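PDB 7CDH: isoaspartyl dipeptidase from Fervidobacterium islandicum, which probably hydrolyses isoaspartyl (beta-aspartyl) dipeptides, using two zinc ions, as an M38-type metallopeptidase of the amidohydrolase family. Local coordinates for residues A177-G182 with G190-H195; G155-S160 with E170-I175; F11-I16 with I330-P335; A309-I314 with D353-D358; P222-R227 with S283-G288. All blocks are in the same frame, centred on the assembly; numbering follows the deposited sequence.

Contact 1. Residues A177-G182 with G190-H195. With ZN (zinc ion), chain K.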
# COMPACT_ATOMS: atom_id res chain seq x y z
N ALA A 177 22.84 -7.35 8.95
CA ALA A 177 22.30 -8.73 9.15
C ALA A 177 21.51 -9.18 7.91
O ALA A 177 21.63 -10.35 7.54
CB ALA A 177 21.46 -8.82 10.39
N ASP A 178 20.77 -8.29 7.28
CA ASP A 178 19.94 -8.64 6.09
C ASP A 178 20.87 -8.96 4.91
O ASP A 178 20.66 -9.97 4.25
CB ASP A 178 18.90 -7.56 5.82
CG ASP A 178 17.73 -7.58 6.81
OD1 ASP A 178 17.74 -8.47 7.73
OD2 ASP A 178 16.79 -6.70 6.67
N ILE A 179 21.93 -8.21 4.70
CA ILE A 179 22.78 -8.45 3.51
C ILE A 179 23.66 -9.68 3.79
O ILE A 179 23.83 -10.50 2.87
CB ILE A 179 23.53 -7.17 3.12
CG1 ILE A 179 23.67 -7.05 1.59
CG2 ILE A 179 24.87 -7.07 3.81
CD1 ILE A 179 22.35 -6.93 0.85
N ARG A 180 24.07 -9.91 5.03
CA ARG A 180 24.79 -11.15 5.40
C ARG A 180 23.90 -12.36 5.15
O ARG A 180 24.35 -13.34 4.51
CB ARG A 180 25.29 -11.12 6.85
CG ARG A 180 25.65 -12.49 7.38
CD ARG A 180 26.55 -12.37 8.58
NE ARG A 180 26.90 -13.67 9.14
CZ ARG A 180 27.68 -14.59 8.56
NH1 ARG A 180 28.20 -14.39 7.36
NH2 ARG A 180 27.94 -15.73 9.17
N VAL A 181 22.65 -12.33 5.61
CA VAL A 181 21.81 -13.55 5.43
C VAL A 181 21.46 -13.73 3.95
O VAL A 181 21.49 -14.90 3.45
CB VAL A 181 20.59 -13.51 6.36
CG1 VAL A 181 19.50 -14.47 5.91
CG2 VAL A 181 21.05 -13.82 7.78
N GLY A 182 21.16 -12.63 3.27
CA GLY A 182 20.85 -12.67 1.84
C GLY A 182 22.03 -13.23 1.06
O GLY A 182 21.80 -14.00 0.11
N GLY A 190 27.92 -10.75 0.25
CA GLY A 190 27.07 -9.90 1.10
C GLY A 190 27.85 -8.77 1.73
O GLY A 190 28.00 -8.78 2.94
N ILE A 191 28.33 -7.82 0.93
CA ILE A 191 29.21 -6.72 1.41
C ILE A 191 28.32 -5.54 1.81
O ILE A 191 27.34 -5.27 1.13
CB ILE A 191 30.23 -6.35 0.32
CG1 ILE A 191 31.12 -7.54 -0.05
CG2 ILE A 191 31.04 -5.13 0.73
CD1 ILE A 191 31.65 -8.33 1.15
N VAL A 192 28.60 -4.92 2.94
CA VAL A 192 28.13 -3.55 3.24
C VAL A 192 29.33 -2.64 2.97
O VAL A 192 30.33 -2.83 3.62
CB VAL A 192 27.61 -3.40 4.68
CG1 VAL A 192 27.09 -2.00 4.96
CG2 VAL A 192 26.56 -4.45 4.99
N ASN A 193 29.20 -1.72 2.01
CA ASN A 193 30.21 -0.69 1.68
C ASN A 193 29.78 0.58 2.42
O ASN A 193 28.65 1.07 2.19
CB ASN A 193 30.35 -0.55 0.17
CG ASN A 193 31.32 0.52 -0.27
OD1 ASN A 193 31.02 1.28 -1.18
ND2 ASN A 193 32.50 0.55 0.31
N PHE A 194 30.63 1.06 3.32
CA PHE A 194 30.39 2.30 4.10
C PHE A 194 31.17 3.42 3.43
O PHE A 194 32.39 3.29 3.31
CB PHE A 194 30.84 2.15 5.55
CG PHE A 194 30.03 1.15 6.32
CD1 PHE A 194 28.77 1.47 6.78
CD2 PHE A 194 30.49 -0.13 6.52
CE1 PHE A 194 28.01 0.54 7.47
CE2 PHE A 194 29.73 -1.07 7.19
CZ PHE A 194 28.49 -0.73 7.67
N HIS A 195 30.46 4.46 2.98
CA HIS A 195 31.08 5.77 2.73
C HIS A 195 31.42 6.38 4.09
O HIS A 195 30.49 6.67 4.86
CB HIS A 195 30.17 6.68 1.92
CG HIS A 195 30.63 8.09 1.92
ND1 HIS A 195 31.36 8.61 0.88
CD2 HIS A 195 30.50 9.06 2.85
CE1 HIS A 195 31.64 9.87 1.16
NE2 HIS A 195 31.12 10.19 2.37
ZN ZN K . 31.81 7.86 -1.05

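Contact 2. Residues G155-S160 with E170-I175. With ZN (zinc ion), chain L; ZN (zinc ion), chain K.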
# COMPACT_ATOMS: atom_id res chain seq x y z
N GLY A 155 25.29 -0.50 -0.50
CA GLY A 155 26.30 0.55 -0.53
C GLY A 155 25.92 1.64 -1.52
O GLY A 155 25.02 1.42 -2.33
N GLU A 156 26.60 2.79 -1.41
CA GLU A 156 27.52 3.00 -0.31
C GLU A 156 26.78 3.76 0.80
O GLU A 156 26.37 4.90 0.58
CB GLU A 156 28.81 3.68 -0.78
CG GLU A 156 28.61 4.83 -1.72
CD GLU A 156 29.79 5.75 -1.99
OE1 GLU A 156 30.73 5.89 -1.13
OE2 GLU A 156 29.80 6.28 -3.13
N ILE A 157 26.60 3.14 1.96
CA ILE A 157 25.89 3.72 3.13
C ILE A 157 26.80 4.76 3.77
O ILE A 157 27.93 4.42 4.08
CB ILE A 157 25.52 2.60 4.10
CG1 ILE A 157 24.54 1.64 3.43
CG2 ILE A 157 25.00 3.15 5.40
CD1 ILE A 157 24.18 0.48 4.31
N ALA A 158 26.35 5.99 3.89
CA ALA A 158 27.15 7.08 4.47
C ALA A 158 27.05 7.01 5.99
O ALA A 158 25.93 6.91 6.52
CB ALA A 158 26.69 8.43 3.96
N ILE A 159 28.20 7.10 6.64
CA ILE A 159 28.35 7.30 8.11
C ILE A 159 29.37 8.41 8.30
O ILE A 159 30.23 8.58 7.42
CB ILE A 159 28.79 5.98 8.77
CG1 ILE A 159 30.03 5.41 8.06
CG2 ILE A 159 27.64 4.99 8.77
CD1 ILE A 159 30.76 4.36 8.84
N SER A 160 29.29 9.11 9.41
CA SER A 160 30.27 10.12 9.84
C SER A 160 30.48 11.09 8.69
O SER A 160 31.62 11.33 8.31
CB SER A 160 31.54 9.45 10.29
OG SER A 160 31.28 8.49 11.32
N GLU A 170 21.29 0.57 15.46
CA GLU A 170 20.20 -0.42 15.26
C GLU A 170 19.85 -0.50 13.77
O GLU A 170 19.75 -1.64 13.26
CB GLU A 170 19.01 -0.08 16.15
CG GLU A 170 19.27 -0.43 17.62
CD GLU A 170 18.19 -0.01 18.62
OE1 GLU A 170 17.26 0.75 18.23
OE2 GLU A 170 18.28 -0.44 19.81
N GLU A 171 19.67 0.64 13.09
CA GLU A 171 19.31 0.65 11.65
C GLU A 171 20.44 -0.03 10.87
O GLU A 171 20.13 -0.93 10.05
CB GLU A 171 19.09 2.06 11.13
CG GLU A 171 17.86 2.76 11.67
CD GLU A 171 17.69 4.19 11.14
OE1 GLU A 171 18.63 4.99 11.31
OE2 GLU A 171 16.63 4.48 10.51
N ILE A 172 21.70 0.37 11.11
CA ILE A 172 22.90 -0.29 10.50
C ILE A 172 22.86 -1.82 10.74
O ILE A 172 23.07 -2.56 9.79
CB ILE A 172 24.24 0.28 11.02
CG1 ILE A 172 24.40 1.77 10.73
CG2 ILE A 172 25.39 -0.51 10.43
CD1 ILE A 172 24.03 2.14 9.31
N LEU A 173 22.66 -2.28 11.98
CA LEU A 173 22.74 -3.72 12.31
C LEU A 173 21.70 -4.50 11.49
O LEU A 173 22.04 -5.61 10.98
CB LEU A 173 22.51 -3.96 13.81
CG LEU A 173 23.70 -3.70 14.72
CD1 LEU A 173 23.29 -3.84 16.18
CD2 LEU A 173 24.86 -4.64 14.39
N ARG A 174 20.47 -3.97 11.38
CA ARG A 174 19.42 -4.65 10.62
C ARG A 174 19.91 -4.82 9.16
O ARG A 174 19.82 -5.96 8.64
CB ARG A 174 18.12 -3.88 10.75
CG ARG A 174 16.98 -4.42 9.89
CD ARG A 174 16.53 -5.84 10.17
NE ARG A 174 16.64 -6.20 11.57
CZ ARG A 174 15.84 -5.75 12.53
NH1 ARG A 174 14.84 -4.93 12.24
NH2 ARG A 174 16.06 -6.13 13.78
N ILE A 175 20.46 -3.75 8.56
CA ILE A 175 20.94 -3.74 7.15
C ILE A 175 22.10 -4.73 7.01
O ILE A 175 22.08 -5.53 6.07
CB ILE A 175 21.32 -2.31 6.71
CG1 ILE A 175 20.08 -1.43 6.55
CG2 ILE A 175 22.17 -2.31 5.44
CD1 ILE A 175 20.39 0.03 6.83
ZN ZN L . 31.52 6.84 -4.08
ZN ZN K . 31.81 7.86 -1.05

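Contact 3. Residues F11-I16 with I330-P335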
# COMPACT_ATOMS: atom_id res chain seq x y z
N PHE A 11 52.96 -11.86 -14.06
CA PHE A 11 52.65 -11.63 -12.63
C PHE A 11 51.23 -12.12 -12.38
O PHE A 11 50.30 -11.61 -12.99
CB PHE A 11 52.80 -10.17 -12.25
CG PHE A 11 54.18 -9.60 -12.42
CD1 PHE A 11 54.67 -9.28 -13.67
CD2 PHE A 11 54.97 -9.35 -11.31
CE1 PHE A 11 55.93 -8.71 -13.81
CE2 PHE A 11 56.23 -8.78 -11.46
CZ PHE A 11 56.71 -8.47 -12.71
N SER A 12 51.08 -13.09 -11.50
CA SER A 12 49.91 -13.97 -11.43
C SER A 12 48.91 -13.56 -10.33
O SER A 12 47.82 -14.14 -10.29
CB SER A 12 50.40 -15.39 -11.25
OG SER A 12 51.01 -15.55 -9.96
N PRO A 13 49.13 -12.61 -9.39
CA PRO A 13 50.20 -11.61 -9.38
C PRO A 13 51.61 -11.94 -8.83
O PRO A 13 52.52 -11.13 -9.08
CB PRO A 13 49.58 -10.53 -8.47
CG PRO A 13 48.79 -11.29 -7.46
CD PRO A 13 48.22 -12.44 -8.25
N GLU A 14 51.81 -13.06 -8.14
CA GLU A 14 53.18 -13.57 -7.80
C GLU A 14 54.00 -13.69 -9.09
O GLU A 14 53.48 -14.25 -10.08
CB GLU A 14 53.15 -14.94 -7.12
CG GLU A 14 52.81 -14.88 -5.65
CD GLU A 14 52.30 -16.20 -5.07
OE1 GLU A 14 53.05 -16.83 -4.28
OE2 GLU A 14 51.15 -16.58 -5.39
N TYR A 15 55.23 -13.19 -9.09
CA TYR A 15 56.11 -13.20 -10.28
C TYR A 15 56.53 -14.64 -10.57
O TYR A 15 57.11 -15.29 -9.70
CB TYR A 15 57.32 -12.29 -10.08
CG TYR A 15 58.24 -12.29 -11.26
CD1 TYR A 15 57.89 -11.63 -12.42
CD2 TYR A 15 59.44 -12.99 -11.26
CE1 TYR A 15 58.70 -11.64 -13.54
CE2 TYR A 15 60.27 -13.00 -12.36
CZ TYR A 15 59.90 -12.32 -13.51
OH TYR A 15 60.69 -12.29 -14.61
N ILE A 16 56.19 -15.16 -11.75
CA ILE A 16 56.55 -16.55 -12.17
C ILE A 16 57.39 -16.48 -13.45
O ILE A 16 57.55 -17.53 -14.09
CB ILE A 16 55.29 -17.42 -12.32
CG1 ILE A 16 54.37 -16.95 -13.45
CG2 ILE A 16 54.55 -17.50 -11.00
CD1 ILE A 16 53.22 -17.90 -13.70
N ILE A 330 46.25 -4.95 -4.30
CA ILE A 330 45.23 -3.93 -3.91
C ILE A 330 44.12 -3.81 -4.97
O ILE A 330 43.06 -3.21 -4.67
CB ILE A 330 45.89 -2.57 -3.67
CG1 ILE A 330 46.54 -2.00 -4.92
CG2 ILE A 330 46.84 -2.64 -2.49
CD1 ILE A 330 47.32 -0.73 -4.64
N SER A 331 44.38 -4.30 -6.17
CA SER A 331 43.52 -4.18 -7.36
C SER A 331 43.30 -5.54 -8.00
O SER A 331 42.62 -5.58 -9.00
CB SER A 331 44.08 -3.21 -8.35
OG SER A 331 44.13 -1.92 -7.77
N THR A 332 43.77 -6.63 -7.41
CA THR A 332 43.54 -7.97 -7.98
C THR A 332 43.13 -8.91 -6.84
O THR A 332 41.95 -9.18 -6.68
CB THR A 332 44.75 -8.41 -8.83
OG1 THR A 332 45.94 -8.64 -8.06
CG2 THR A 332 45.08 -7.40 -9.92
N THR A 333 44.08 -9.39 -6.06
CA THR A 333 43.82 -10.44 -5.05
C THR A 333 42.82 -9.91 -4.03
O THR A 333 41.94 -10.66 -3.69
CB THR A 333 45.13 -10.88 -4.39
OG1 THR A 333 45.92 -11.25 -5.52
CG2 THR A 333 44.97 -12.02 -3.41
N ASN A 334 43.02 -8.69 -3.50
CA ASN A 334 42.26 -8.22 -2.31
C ASN A 334 40.79 -7.98 -2.69
O ASN A 334 39.89 -8.48 -1.99
CB ASN A 334 42.95 -7.05 -1.61
CG ASN A 334 44.30 -7.41 -1.02
OD1 ASN A 334 44.61 -8.59 -0.87
ND2 ASN A 334 45.10 -6.41 -0.69
N PRO A 335 40.45 -7.25 -3.78
CA PRO A 335 39.05 -7.08 -4.19
C PRO A 335 38.40 -8.42 -4.53
O PRO A 335 37.31 -8.66 -4.07
CB PRO A 335 39.12 -6.22 -5.45
CG PRO A 335 40.46 -5.51 -5.33
CD PRO A 335 41.36 -6.49 -4.64

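Contact 4. Residues A309-I314 with D353-D358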
# COMPACT_ATOMS: atom_id res chain seq x y z
N ALA A 309 42.56 6.42 -12.34
CA ALA A 309 43.22 6.55 -11.03
C ALA A 309 43.83 5.22 -10.56
O ALA A 309 44.75 5.26 -9.74
CB ALA A 309 42.26 7.08 -10.01
N VAL A 310 43.35 4.07 -11.02
CA VAL A 310 43.76 2.79 -10.38
C VAL A 310 45.20 2.47 -10.82
O VAL A 310 46.06 2.21 -9.94
CB VAL A 310 42.77 1.66 -10.69
CG1 VAL A 310 43.40 0.30 -10.40
CG2 VAL A 310 41.49 1.83 -9.87
N TRP A 311 45.45 2.48 -12.11
CA TRP A 311 46.78 2.13 -12.66
C TRP A 311 47.75 3.27 -12.33
O TRP A 311 48.93 3.01 -12.01
CB TRP A 311 46.67 1.83 -14.15
CG TRP A 311 47.96 1.40 -14.75
CD1 TRP A 311 48.62 2.04 -15.76
CD2 TRP A 311 48.77 0.28 -14.37
NE1 TRP A 311 49.76 1.36 -16.06
CE2 TRP A 311 49.88 0.28 -15.23
CE3 TRP A 311 48.65 -0.74 -13.42
CZ2 TRP A 311 50.88 -0.70 -15.16
CZ3 TRP A 311 49.64 -1.69 -13.34
CH2 TRP A 311 50.74 -1.67 -14.20
N TYR A 312 47.25 4.49 -12.32
CA TYR A 312 48.06 5.66 -11.91
C TYR A 312 48.60 5.42 -10.50
O TYR A 312 49.80 5.70 -10.27
CB TYR A 312 47.22 6.94 -12.00
CG TYR A 312 47.96 8.20 -11.64
CD1 TYR A 312 48.84 8.81 -12.52
CD2 TYR A 312 47.79 8.78 -10.40
CE1 TYR A 312 49.50 9.97 -12.18
CE2 TYR A 312 48.45 9.94 -10.05
CZ TYR A 312 49.30 10.54 -10.94
OH TYR A 312 49.93 11.68 -10.56
N THR A 313 47.74 4.98 -9.58
CA THR A 313 48.06 4.85 -8.13
C THR A 313 49.06 3.69 -7.97
O THR A 313 50.04 3.89 -7.29
CB THR A 313 46.80 4.76 -7.25
OG1 THR A 313 46.10 6.01 -7.35
CG2 THR A 313 47.10 4.49 -5.78
N ILE A 314 48.87 2.59 -8.68
CA ILE A 314 49.83 1.46 -8.69
C ILE A 314 51.22 1.95 -9.17
O ILE A 314 52.23 1.60 -8.52
CB ILE A 314 49.27 0.32 -9.55
CG1 ILE A 314 48.06 -0.33 -8.88
CG2 ILE A 314 50.35 -0.72 -9.86
CD1 ILE A 314 47.27 -1.21 -9.81
N ASP A 353 40.98 -12.74 -17.67
CA ASP A 353 41.03 -11.26 -17.60
C ASP A 353 42.47 -10.85 -17.29
O ASP A 353 42.94 -11.20 -16.17
CB ASP A 353 40.10 -10.70 -16.52
CG ASP A 353 38.65 -11.18 -16.57
OD1 ASP A 353 38.22 -11.70 -17.63
OD2 ASP A 353 37.96 -10.99 -15.53
N PHE A 354 43.11 -10.13 -18.22
CA PHE A 354 44.56 -9.79 -18.21
C PHE A 354 44.81 -8.39 -18.75
O PHE A 354 44.02 -7.91 -19.56
CB PHE A 354 45.37 -10.67 -19.16
CG PHE A 354 45.06 -12.14 -19.15
CD1 PHE A 354 45.08 -12.87 -17.97
CD2 PHE A 354 44.80 -12.82 -20.33
CE1 PHE A 354 44.77 -14.21 -17.96
CE2 PHE A 354 44.53 -14.18 -20.32
CZ PHE A 354 44.52 -14.87 -19.14
N ILE A 355 45.88 -7.74 -18.30
CA ILE A 355 46.43 -6.55 -19.01
C ILE A 355 47.88 -6.86 -19.41
O ILE A 355 48.58 -7.65 -18.74
CB ILE A 355 46.31 -5.25 -18.19
CG1 ILE A 355 47.08 -5.31 -16.87
CG2 ILE A 355 44.85 -4.89 -17.97
CD1 ILE A 355 47.23 -3.97 -16.15
N LEU A 356 48.30 -6.28 -20.50
CA LEU A 356 49.68 -6.37 -20.99
C LEU A 356 50.27 -4.98 -20.87
O LEU A 356 49.70 -4.03 -21.40
CB LEU A 356 49.64 -6.88 -22.43
CG LEU A 356 49.35 -8.37 -22.55
CD1 LEU A 356 48.87 -8.71 -23.95
CD2 LEU A 356 50.59 -9.19 -22.21
N VAL A 357 51.34 -4.87 -20.11
CA VAL A 357 52.02 -3.59 -19.82
C VAL A 357 53.40 -3.61 -20.49
O VAL A 357 54.01 -4.67 -20.63
CB VAL A 357 52.05 -3.45 -18.30
CG1 VAL A 357 52.96 -2.33 -17.84
CG2 VAL A 357 50.63 -3.26 -17.80
N ASP A 358 53.84 -2.47 -20.99
CA ASP A 358 55.21 -2.32 -21.54
C ASP A 358 56.21 -2.34 -20.36
O ASP A 358 56.00 -1.57 -19.41
CB ASP A 358 55.27 -1.04 -22.36
CG ASP A 358 56.58 -0.90 -23.08
OD1 ASP A 358 57.58 -0.52 -22.39
OD2 ASP A 358 56.59 -1.21 -24.30

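Contact 5. Residues P222-R227 with S283-G288. With ZN (zinc ion), chain K; ZN (zinc ion), chain L.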
# COMPACT_ATOMS: atom_id res chain seq x y z
N PRO A 222 34.61 -0.50 4.70
CA PRO A 222 34.61 0.96 4.65
C PRO A 222 35.51 1.49 3.52
O PRO A 222 36.49 0.88 3.30
CB PRO A 222 35.18 1.34 6.01
CG PRO A 222 36.12 0.21 6.34
CD PRO A 222 35.38 -1.02 5.84
N THR A 223 35.17 2.63 2.90
CA THR A 223 36.03 3.29 1.88
C THR A 223 36.38 4.70 2.37
O THR A 223 35.93 5.08 3.46
CB THR A 223 35.38 3.22 0.48
OG1 THR A 223 36.32 3.75 -0.46
CG2 THR A 223 34.07 3.96 0.39
N HIS A 224 37.17 5.45 1.59
CA HIS A 224 37.73 6.78 1.94
C HIS A 224 38.57 6.67 3.20
O HIS A 224 38.64 7.61 3.94
CB HIS A 224 36.62 7.84 2.11
CG HIS A 224 35.68 7.79 0.96
ND1 HIS A 224 36.14 7.81 -0.34
CD2 HIS A 224 34.35 7.61 0.90
CE1 HIS A 224 35.14 7.65 -1.16
NE2 HIS A 224 34.03 7.53 -0.42
N MET A 225 39.18 5.53 3.42
CA MET A 225 39.92 5.25 4.66
C MET A 225 41.34 5.86 4.65
O MET A 225 41.94 5.82 5.68
CB MET A 225 39.95 3.74 4.88
CG MET A 225 38.57 3.25 5.26
SD MET A 225 37.89 4.06 6.73
CE MET A 225 38.98 3.42 7.99
N SER A 226 41.77 6.53 3.57
CA SER A 226 42.98 7.40 3.57
C SER A 226 42.60 8.88 3.64
O SER A 226 43.46 9.69 3.48
CB SER A 226 43.89 7.11 2.39
OG SER A 226 43.27 7.37 1.14
N ARG A 227 41.35 9.22 3.93
CA ARG A 227 40.88 10.63 3.99
C ARG A 227 41.75 11.42 4.98
O ARG A 227 42.03 12.59 4.74
CB ARG A 227 39.39 10.59 4.34
CG ARG A 227 38.75 11.91 4.73
CD ARG A 227 37.36 11.73 5.32
NE ARG A 227 36.44 11.06 4.42
CZ ARG A 227 35.90 11.63 3.34
NH1 ARG A 227 35.08 10.93 2.56
NH2 ARG A 227 36.21 12.87 3.01
N SER A 283 40.18 2.08 -4.94
CA SER A 283 39.06 2.30 -5.88
C SER A 283 39.13 3.72 -6.46
O SER A 283 39.61 4.65 -5.77
CB SER A 283 37.75 2.03 -5.18
OG SER A 283 37.50 2.99 -4.17
N SER A 284 38.66 3.91 -7.69
CA SER A 284 38.71 5.23 -8.37
C SER A 284 37.70 6.16 -7.74
O SER A 284 38.00 7.39 -7.66
CB SER A 284 38.44 5.12 -9.82
OG SER A 284 37.26 4.35 -10.05
N ASP A 285 36.56 5.61 -7.34
CA ASP A 285 35.33 6.42 -7.13
C ASP A 285 35.00 7.11 -8.46
O ASP A 285 34.72 8.32 -8.47
CB ASP A 285 35.56 7.43 -6.00
CG ASP A 285 34.26 7.80 -5.32
OD1 ASP A 285 33.27 7.17 -5.65
OD2 ASP A 285 34.27 8.68 -4.42
N GLY A 286 35.13 6.37 -9.55
CA GLY A 286 35.04 6.94 -10.90
C GLY A 286 33.68 7.55 -11.14
O GLY A 286 32.71 6.94 -10.67
N GLN A 287 33.63 8.69 -11.85
CA GLN A 287 32.42 9.54 -12.11
C GLN A 287 31.92 10.19 -10.81
O GLN A 287 30.92 10.92 -10.87
CB GLN A 287 31.33 8.73 -12.80
CG GLN A 287 31.88 7.93 -13.97
CD GLN A 287 32.67 8.80 -14.91
OE1 GLN A 287 33.84 8.56 -15.20
NE2 GLN A 287 32.04 9.85 -15.40
N GLY A 288 32.56 9.93 -9.67
CA GLY A 288 32.24 10.59 -8.40
C GLY A 288 32.46 12.09 -8.51
O GLY A 288 33.07 12.53 -9.52
ZN ZN K . 31.81 7.86 -1.05
ZN ZN L . 31.52 6.84 -4.08
O HOH W 1 36.99 5.31 -3.04

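Contact 1. Residues A177-G182 with G190-H195
Ile179 and Val192 meet through one methyl each, CG2 against CG2 at 3.3 Å, with the two side chains crossing obliquely rather than lying alongside. Val192 is placed for this by its first torsion (chi1 -178°): CG1 stands anti to the backbone N, and CG2 lies beside that N, on the side of the helix. Its CG1 is used within the strand, over one face of the Phe194 ring and offset toward the rim. Ile179 CG2 is also 3.7 Å from Gly190 O and 4.1 Å from Ile191 O, so the same methyl touches the chain where it enters the strand. Gly190, with positive phi (72°), runs past the helix backbone, its CA 3.7 Å from Ile179 O.

The segments belong to helix 169-186 and strand 191-196, the second half of a beta-alpha-beta crossover that began with strand 151-159. Further along the strand, His195 ND1 binds a zinc ion at 2.1 Å. Asp178, on the same helix as Ile179, forms a salt bridge with Arg131 of a second subunit. The side-chain pairing is apolar and the rest is methyl against carbonyl oxygen; burial and dispersion, not polar bonds, probably seat the helix on the metal-bearing strand.

Contact 2. Residues G155-S160 with E170-I175
Ile157 reaches the helix with both of its methyls: CD1 packs on Ile175 CG2 at 3.6 Å, and CG2 lies more loosely against Ile172 CD1 at 4.2 Å. Both helix side chains slide past Ile157 in the opposite direction. With chi1 -64°, Ile157 sets CG2 anti to its backbone N and CG1 beside that N; the branches fork toward residues about one turn apart on the helix. There, Arg174 N to Glu170 O (3.1 Å) and Ile175 N to Glu171 O (3.2 Å) are regular i to i+4 bonds.

One shell out, Ile157 also touches Val192 and Val132, while Tyr205 and Ile209 of helix 204-212 pack on Ile172. Strand 151-159 pairs in parallel with strand 191-196 after helix 169-186, the beta-alpha-beta unit of a TIM barrel. Beyond the helix, Arg174 forms a salt bridge with Glu171 of a second subunit.

Glu156 binds one zinc ion through OE2 at 2.0 Å and the other through OE1 at 2.2 Å, so its carboxylate bridges the pair, a place filled in many amidohydrolases by a carboxylated lysine. The chemistry thus divides by residue: Ile157 is buried among hydrocarbon side chains, while adjacent Glu156 supplies its carboxylate to the metals.

Contact 3. Residues F11-I16 with I330-P335
Two threonine torsions bring hydroxyls to the Pro13 ring. In Thr332 (chi1 68°) OG1 sits between the backbone N and the carbonyl carbon, whereas in Thr333 (chi1 -55°) it stands anti to the carbonyl carbon. Pro13 CG faces both oxygens from one side, 3.5 Å from Thr333 OG1 and 3.9 Å from Thr332 OG1. The ring continues the contact at both neighbouring carbons, with Pro13 CD 3.8 Å from Thr333 OG1 and Pro13 CB 4.1 Å from Thr332 OG1. Pro13 slides past the Thr332 side chain in the opposite direction but crosses that of Thr333 at about a right angle. These are van der Waals approaches of ring carbons to oxygen, and Thr332 OG1 has its polar partner in Leu328 O. Although Thr332 occupies the N-cap position of helix 333-339, its side chain makes no capping bond.

The proline lies in the tight connection between strands 8-11 and 15-17, where Ile16 pairs back to Val10, and strand 8-11 runs parallel to strand 51-59. The contact therefore joins an N-terminal turn to the start of helix 333-339, late in this TIM-barrel chain.

A cis peptide precedes Pro13. The turn is held by Glu14 O, which accepts from Ser12 N at 3.0 Å and from Ser12 OG at 2.8 Å. The hydroxyl lies in the carbonyl plane on a lone pair, with a C=O...OG angle of 123°. Nearby, Tyr15 CD1 covers one face of the Phe11 ring, offset toward its rim, and Pro13 O meets that ring at its edge, in plane.

Contact 4. Residues A309-I314 with D353-D358
Helix 309-318 packs here against strand 354-358, which runs antiparallel to strand 51-59 on one side and to strand 364-369 on the other. The contact is carried by the indole of Trp311, met by two residues of the strand, Ile355 and Val357. Ile355 CD1 lies over one face of the ring system, 4.3 Å from Trp311 CZ3. The Trp311 and Val357 side chains come toward each other from opposite directions, Val357 meeting the ring obliquely with both methyls: CG2 is 3.7 Å from Trp311 CZ2 and 3.9 Å from CH2, while CG1 is 3.8 Å from CZ2. Ile355 and Val357 are two residues apart, so both side chains leave the strand on the same side, toward the helix.

With CG anti to the backbone N (chi1 -177°), the indole of Trp311 is directed toward the strand, and chi2 (-119°) completes the reach of its six-membered ring to Ile355 and Val357. The polar edge is anchored separately, by a hydrogen bond from NE1 to Phe362 O in the turn after the strand. Leu54 and Ile364, from the flanking strands, also touch the indole.

Within the helix, Ala309 O is gripped twice, by Thr313 N at 3.0 Å and Thr313 OG1 at 2.8 Å, the hydroxyl tilted 18° from the carbonyl plane. Chemically, the interface is hydrocarbon against indole, and the one N-H of the ring is satisfied by a backbone carbonyl, which probably helps fix the ring's rotation while its benzo part stays in the apolar layer.

Contact 5. Residues P222-R227 with S283-G288
This is a polar contact at the metal centre, made by one water and two zinc ligands near the C-terminal parts of strands 220-223 and 280-283. Thr223 and Ser283 face each other with OG1 and OG 4.0 Å apart, too far for a direct bond. A water fills the interval, donating to Ser283 OG at 2.6 Å and to Thr223 OG1 at 3.1 Å. Both hydroxyls are also hydrogen-bonded to Asp246 OD2, on the intervening strand 245-248, so water and carboxylate together link the two strands.

The second meeting is between His224 and Asp285. Asp285 OD2 lies at the edge of the imidazole, near its plane, 3.5 Å from His224 CE1; the side chains cross at about a right angle, with the ring and carboxylate planes turned 43° apart. Each spends another atom on metal: His224 NE2 binds one zinc ion at 2.3 Å, and Asp285 OD1 binds the other at 2.4 Å. With CG anti to the backbone N (chi1 -153°), Asp285 extends its carboxylate toward the metals. The zinc bond at NE2 and a hydrogen bond between ND1 and Thr248 OG1 together restrain the rotation of the His224 ring, and Thr223 CG2 covers one face, 3.6 Å above the plane.

A type I turn from His224 to Arg227 and a type II turn from Asp285 to Gly288 start at the two ligands, the second closed by Gly288 N to Asp285 O. Two zinc ions bridged by Glu156, with ligands also from His61, His63 and His195, form the binuclear centre characteristic of amidohydrolase TIM barrels.

How the contacts relate
From the N terminus, residues 11-16 open contact 3, which closes only at 330-335 and so encloses contacts 2, 1 and 5. These three follow in series: contact 2 closes at 170-175, contact 1 then opens on the same helix, and contact 5 follows between two strands flanking 245-248. Contact 4 opens at 309-314, before contact 3 closes, and ends at 353-358, so the two cross; Ser331 touches Val310 and Ile314 where they meet. Contacts 2 and 5 reach both zinc ions and contact 1 one of them, with probable backbone hydrogen bonds joining Asn193 to Ile157 and Phe194 to Thr223. Contacts 3 and 4 tie N- and C-terminal strands to late helices.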